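Local atomic coordinates of TetR family transcriptional regulator (PDB entry 6AZH), a protein that probably binds DNA as a dimeric TetR-family transcriptional regulator, perhaps of fatty acid metabolism genes. Residues 54-66 with 114-126. Residues are numbered along the deposited sequence; the frame is centred on the assembly and turned at random.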
loop_
_atom_site.group_PDB
_atom_site.type_symbol
_atom_site.label_atom_id
_atom_site.label_comp_id
_atom_site.label_asym_id
_atom_site.label_seq_id
_atom_site.Cartn_x
_atom_site.Cartn_y
_atom_site.Cartn_z
ATOM N N PHE A 54 11.919 3.660 -16.339
ATOM C CA PHE A 54 10.965 3.691 -15.232
ATOM C C PHE A 54 10.086 4.935 -15.271
ATOM O O PHE A 54 8.858 4.840 -15.165
ATOM C CB PHE A 54 11.719 3.622 -13.903
ATOM C CG PHE A 54 10.809 3.582 -12.706
ATOM C CD1 PHE A 54 10.405 4.753 -12.080
ATOM C CD2 PHE A 54 10.339 2.366 -12.229
ATOM C CE1 PHE A 54 9.553 4.704 -10.993
ATOM C CE2 PHE A 54 9.477 2.322 -11.132
ATOM C CZ PHE A 54 9.096 3.491 -10.523
ATOM N N ASN A 55 10.701 6.122 -15.393
ATOM C CA ASN A 55 9.934 7.364 -15.319
ATOM C C ASN A 55 8.974 7.492 -16.495
ATOM O O ASN A 55 7.834 7.953 -16.332
ATOM C CB ASN A 55 10.886 8.557 -15.262
ATOM C CG ASN A 55 11.596 8.664 -13.933
ATOM O OD1 ASN A 55 11.144 8.109 -12.925
ATOM N ND2 ASN A 55 12.715 9.382 -13.918
ATOM N N PHE A 56 9.429 7.095 -17.685
ATOM C CA PHE A 56 8.564 7.068 -18.860
ATOM C C PHE A 56 7.356 6.161 -18.632
ATOM O O PHE A 56 6.212 6.550 -18.913
ATOM C CB PHE A 56 9.398 6.610 -20.066
ATOM C CG PHE A 56 8.588 6.068 -21.194
ATOM C CD1 PHE A 56 8.038 6.918 -22.134
ATOM C CD2 PHE A 56 8.410 4.703 -21.338
ATOM C CE1 PHE A 56 7.289 6.418 -23.178
ATOM C CE2 PHE A 56 7.665 4.201 -22.384
ATOM C CZ PHE A 56 7.109 5.060 -23.297
ATOM N N VAL A 57 7.587 4.962 -18.076
ATOM C CA VAL A 57 6.491 4.028 -17.810
ATOM C C VAL A 57 5.503 4.634 -16.807
ATOM O O VAL A 57 4.280 4.582 -17.006
ATOM C CB VAL A 57 7.031 2.671 -17.312
ATOM C CG1 VAL A 57 5.883 1.764 -16.886
ATOM C CG2 VAL A 57 7.895 1.969 -18.399
ATOM N N ILE A 58 6.018 5.222 -15.719
ATOM C CA ILE A 58 5.130 5.849 -14.731
ATOM C C ILE A 58 4.294 6.934 -15.392
ATOM O O ILE A 58 3.074 7.005 -15.206
ATOM C CB ILE A 58 5.933 6.438 -13.554
ATOM C CG1 ILE A 58 6.604 5.344 -12.713
ATOM C CG2 ILE A 58 5.036 7.382 -12.707
ATOM C CD1 ILE A 58 5.653 4.353 -12.067
ATOM N N SER A 59 4.945 7.804 -16.170
ATOM C CA SER A 59 4.232 8.937 -16.753
ATOM C C SER A 59 3.173 8.464 -17.745
ATOM O O SER A 59 2.009 8.870 -17.666
ATOM C CB SER A 59 5.222 9.889 -17.424
ATOM O OG SER A 59 4.552 11.040 -17.901
ATOM N N LYS A 60 3.553 7.578 -18.669
ATOM C CA LYS A 60 2.581 7.051 -19.622
ATOM C C LYS A 60 1.462 6.288 -18.918
ATOM O O LYS A 60 0.279 6.469 -19.243
ATOM C CB LYS A 60 3.270 6.158 -20.649
ATOM C CG LYS A 60 2.314 5.339 -21.490
ATOM C CD LYS A 60 1.494 6.242 -22.424
ATOM C CE LYS A 60 2.408 7.156 -23.262
ATOM N NZ LYS A 60 1.650 8.186 -24.047
ATOM N N GLY A 61 1.814 5.440 -17.945
ATOM C CA GLY A 61 0.818 4.584 -17.323
ATOM C C GLY A 61 -0.190 5.352 -16.494
ATOM O O GLY A 61 -1.343 4.928 -16.367
ATOM N N LEU A 62 0.211 6.488 -15.925
ATOM C CA LEU A 62 -0.743 7.248 -15.128
ATOM C C LEU A 62 -1.663 8.113 -15.979
ATOM O O LEU A 62 -2.618 8.686 -15.436
ATOM C CB LEU A 62 -0.008 8.136 -14.121
ATOM C CG LEU A 62 0.070 7.769 -12.641
ATOM C CD1 LEU A 62 -0.590 6.426 -12.255
ATOM C CD2 LEU A 62 1.490 7.834 -12.192
ATOM N N GLU A 63 -1.411 8.214 -17.292
ATOM C CA GLU A 63 -2.251 9.048 -18.155
ATOM C C GLU A 63 -3.713 8.623 -18.094
ATOM O O GLU A 63 -4.609 9.468 -17.973
ATOM C CB GLU A 63 -1.742 8.993 -19.601
ATOM C CG GLU A 63 -0.416 9.701 -19.776
ATOM C CD GLU A 63 0.131 9.610 -21.195
ATOM O OE1 GLU A 63 -0.524 8.975 -22.047
ATOM O OE2 GLU A 63 1.226 10.169 -21.451
ATOM N N ILE A 64 -3.978 7.317 -18.198
ATOM C CA ILE A 64 -5.360 6.852 -18.195
ATOM C C ILE A 64 -6.004 7.100 -16.833
ATOM O O ILE A 64 -7.212 7.327 -16.751
ATOM C CB ILE A 64 -5.436 5.367 -18.624
ATOM C CG1 ILE A 64 -6.887 4.896 -18.822
ATOM C CG2 ILE A 64 -4.729 4.464 -17.629
ATOM C CD1 ILE A 64 -7.609 5.544 -19.978
ATOM N N TRP A 65 -5.218 7.089 -15.751
ATOM C CA TRP A 65 -5.776 7.383 -14.430
ATOM C C TRP A 65 -6.264 8.827 -14.357
ATOM O O TRP A 65 -7.403 9.093 -13.949
ATOM C CB TRP A 65 -4.736 7.093 -13.343
ATOM C CG TRP A 65 -4.432 5.616 -13.208
ATOM C CD1 TRP A 65 -3.608 4.873 -14.004
ATOM C CD2 TRP A 65 -4.985 4.707 -12.244
ATOM N NE1 TRP A 65 -3.600 3.564 -13.592
ATOM C CE2 TRP A 65 -4.445 3.433 -12.515
ATOM C CE3 TRP A 65 -5.897 4.849 -11.183
ATOM C CZ2 TRP A 65 -4.765 2.305 -11.751
ATOM C CZ3 TRP A 65 -6.216 3.728 -10.427
ATOM C CH2 TRP A 65 -5.657 2.476 -10.717
ATOM N N HIS A 66 -5.420 9.776 -14.776
ATOM C CA HIS A 66 -5.827 11.179 -14.826
ATOM C C HIS A 66 -6.997 11.384 -15.777
ATOM O O HIS A 66 -7.927 12.139 -15.475
ATOM C CB HIS A 66 -4.661 12.062 -15.271
ATOM C CG HIS A 66 -3.600 12.228 -14.240
ATOM N ND1 HIS A 66 -3.834 12.846 -13.034
ATOM C CD2 HIS A 66 -2.294 11.870 -14.238
ATOM C CE1 HIS A 66 -2.720 12.848 -12.324
ATOM N NE2 HIS A 66 -1.768 12.270 -13.037
ATOM N N ARG A 114 13.797 9.679 -7.689
ATOM C CA ARG A 114 12.821 8.965 -8.503
ATOM C C ARG A 114 11.529 8.717 -7.731
ATOM O O ARG A 114 10.433 8.777 -8.297
ATOM C CB ARG A 114 13.443 7.647 -8.966
ATOM C CG ARG A 114 12.553 6.678 -9.700
ATOM C CD ARG A 114 13.325 5.351 -9.908
ATOM N NE ARG A 114 13.526 4.610 -8.662
ATOM C CZ ARG A 114 14.690 4.510 -8.011
ATOM N NH1 ARG A 114 15.786 5.113 -8.469
ATOM N NH2 ARG A 114 14.761 3.806 -6.893
ATOM N N GLN A 115 11.641 8.443 -6.435
ATOM C CA GLN A 115 10.459 8.092 -5.662
ATOM C C GLN A 115 9.730 9.320 -5.140
ATOM O O GLN A 115 8.499 9.297 -5.041
ATOM C CB GLN A 115 10.853 7.158 -4.523
ATOM C CG GLN A 115 11.701 5.971 -4.999
ATOM C CD GLN A 115 12.240 5.135 -3.859
ATOM O OE1 GLN A 115 13.297 5.431 -3.299
ATOM N NE2 GLN A 115 11.507 4.091 -3.498
ATOM N N ASP A 116 10.454 10.395 -4.811
ATOM C CA ASP A 116 9.795 11.678 -4.574
ATOM C C ASP A 116 8.952 12.073 -5.778
ATOM O O ASP A 116 7.798 12.497 -5.638
ATOM C CB ASP A 116 10.829 12.768 -4.293
ATOM C CG ASP A 116 11.447 12.662 -2.915
ATOM O OD1 ASP A 116 10.738 12.285 -1.961
ATOM O OD2 ASP A 116 12.652 12.977 -2.788
ATOM N N GLU A 117 9.530 11.944 -6.980
ATOM C CA GLU A 117 8.834 12.320 -8.204
ATOM C C GLU A 117 7.614 11.442 -8.441
ATOM O O GLU A 117 6.551 11.942 -8.831
ATOM C CB GLU A 117 9.798 12.247 -9.390
ATOM C CG GLU A 117 10.799 13.397 -9.405
ATOM C CD GLU A 117 12.071 13.094 -10.200
ATOM O OE1 GLU A 117 12.152 12.026 -10.858
ATOM O OE2 GLU A 117 12.991 13.938 -10.168
ATOM N N LEU A 118 7.755 10.132 -8.214
ATOM C CA LEU A 118 6.617 9.221 -8.300
ATOM C C LEU A 118 5.507 9.635 -7.343
ATOM O O LEU A 118 4.328 9.663 -7.717
ATOM C CB LEU A 118 7.066 7.796 -7.994
ATOM C CG LEU A 118 5.949 6.766 -7.808
ATOM C CD1 LEU A 118 5.091 6.667 -9.063
ATOM C CD2 LEU A 118 6.482 5.408 -7.417
ATOM N N ARG A 119 5.861 9.928 -6.089
ATOM C CA ARG A 119 4.842 10.341 -5.123
ATOM C C ARG A 119 4.184 11.651 -5.542
ATOM O O ARG A 119 2.983 11.846 -5.318
ATOM C CB ARG A 119 5.448 10.468 -3.724
ATOM C CG ARG A 119 5.603 9.141 -2.985
ATOM C CD ARG A 119 6.051 9.346 -1.540
ATOM N NE ARG A 119 7.363 9.979 -1.444
ATOM C CZ ARG A 119 8.519 9.327 -1.323
ATOM N NH1 ARG A 119 8.547 8.001 -1.285
ATOM N NH2 ARG A 119 9.654 10.006 -1.251
ATOM N N ASN A 120 4.950 12.573 -6.135
ATOM C CA ASN A 120 4.339 13.803 -6.635
ATOM C C ASN A 120 3.328 13.510 -7.731
ATOM O O ASN A 120 2.309 14.197 -7.829
ATOM C CB ASN A 120 5.400 14.775 -7.155
ATOM C CG ASN A 120 6.290 15.330 -6.042
ATOM O OD1 ASN A 120 6.124 15.004 -4.855
ATOM N ND2 ASN A 120 7.259 16.154 -6.428
ATOM N N LYS A 121 3.580 12.493 -8.557
ATOM C CA LYS A 121 2.619 12.132 -9.595
ATOM C C LYS A 121 1.353 11.530 -8.996
ATOM O O LYS A 121 0.246 11.817 -9.457
ATOM C CB LYS A 121 3.249 11.148 -10.577
ATOM C CG LYS A 121 3.643 11.750 -11.911
ATOM C CD LYS A 121 4.746 12.759 -11.767
ATOM C CE LYS A 121 5.663 12.754 -12.999
ATOM N NZ LYS A 121 4.971 13.284 -14.218
ATOM N N ILE A 122 1.504 10.678 -7.981
ATOM C CA ILE A 122 0.341 10.112 -7.301
ATOM C C ILE A 122 -0.440 11.208 -6.590
ATOM O O ILE A 122 -1.681 11.202 -6.577
ATOM C CB ILE A 122 0.801 9.003 -6.333
ATOM C CG1 ILE A 122 1.443 7.845 -7.124
ATOM C CG2 ILE A 122 -0.332 8.533 -5.442
ATOM C CD1 ILE A 122 0.523 7.187 -8.135
ATOM N N THR A 123 0.271 12.168 -5.995
ATOM C CA THR A 123 -0.386 13.281 -5.309
ATOM C C THR A 123 -1.251 14.081 -6.267
ATOM O O THR A 123 -2.383 14.453 -5.925
ATOM C CB THR A 123 0.665 14.173 -4.639
ATOM O OG1 THR A 123 1.268 13.451 -3.562
ATOM C CG2 THR A 123 0.037 15.456 -4.073
ATOM N N GLU A 124 -0.741 14.349 -7.476
ATOM C CA GLU A 124 -1.558 14.973 -8.514
ATOM C C GLU A 124 -2.861 14.216 -8.738
ATOM O O GLU A 124 -3.934 14.825 -8.855
ATOM C CB GLU A 124 -0.774 15.059 -9.824
ATOM C CG GLU A 124 0.315 16.121 -9.826
ATOM C CD GLU A 124 1.218 16.034 -11.054
ATOM O OE1 GLU A 124 0.860 15.323 -12.017
ATOM O OE2 GLU A 124 2.289 16.678 -11.053
ATOM N N TYR A 125 -2.795 12.887 -8.812
ATOM C CA TYR A 125 -4.017 12.104 -8.948
ATOM C C TYR A 125 -4.914 12.267 -7.724
ATOM O O TYR A 125 -6.126 12.477 -7.854
ATOM C CB TYR A 125 -3.683 10.627 -9.179
ATOM C CG TYR A 125 -4.905 9.740 -9.248
ATOM C CD1 TYR A 125 -5.614 9.595 -10.435
ATOM C CD2 TYR A 125 -5.363 9.055 -8.128
ATOM C CE1 TYR A 125 -6.721 8.801 -10.504
ATOM C CE2 TYR A 125 -6.482 8.257 -8.193
ATOM C CZ TYR A 125 -7.157 8.134 -9.388
ATOM O OH TYR A 125 -8.280 7.338 -9.465
ATOM N N ILE A 126 -4.338 12.171 -6.521
ATOM C CA ILE A 126 -5.141 12.237 -5.297
ATOM C C ILE A 126 -5.812 13.603 -5.148
ATOM O O ILE A 126 -6.903 13.707 -4.570
ATOM C CB ILE A 126 -4.264 11.869 -4.080
ATOM C CG1 ILE A 126 -3.877 10.392 -4.148
ATOM C CG2 ILE A 126 -4.977 12.155 -2.744
ATOM C CD1 ILE A 126 -2.863 9.977 -3.125
HETATM O O HOH W 1 9.302 8.333 -10.904
HETATM O O HOH W 2 14.111 10.483 -11.517
HETATM O O HOH W 3 0.465 12.545 -12.102
#
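Trp65 turns the edge of its six-membered ring toward the face of Tyr125 in a T-shaped stack, centroids 5.8 Å apart and planes at 83°. At the edge of the Tyr125 ring, in its plane, lies the carbonyl of Trp65, with O 3.5 Å from CE1; the tyrosine hydroxyl sits at the Trp65 edge and is hydrogen-bonded to Gln90. CG of Tyr125 stands anti to the backbone N (chi1 177°), which carries the ring across to helix 50-74. The His66 ring puts its CE1 edge against the backbone at Glu124 and Tyr125; a water donating to Lys121 O and Glu124 OE1 lies doubtfully close to NE2. At the other end, Phe54 has Leu118 CD2, Asn55 OD1 and a water at its edge, and Arg114 CD meets its CD1 obliquely at 3.7 Å. Arg114 NE is hydrogen-bonded to Gln107, and NH1 forms a salt bridge with Glu51. That water donates to Asn55 OD1 (2.7 Å) and Arg114 O; another accepts from ND2 and donates to Glu117 OE1 (2.6 Å). Between the ends, Ile58 CG2 packs on Leu118 CD1 at 3.7 Å, and Leu62 CD2 reaches Lys121 CB and Ile122 CD1. The axes of segments 54-66 and 114-126 run nearly parallel (9°). Helix 50-74, after the probable helix-turn-helix pair 29-36 and 40-46, here meets helix 113-138 of the C-terminal domain, which in TetR relatives holds the ligand pocket.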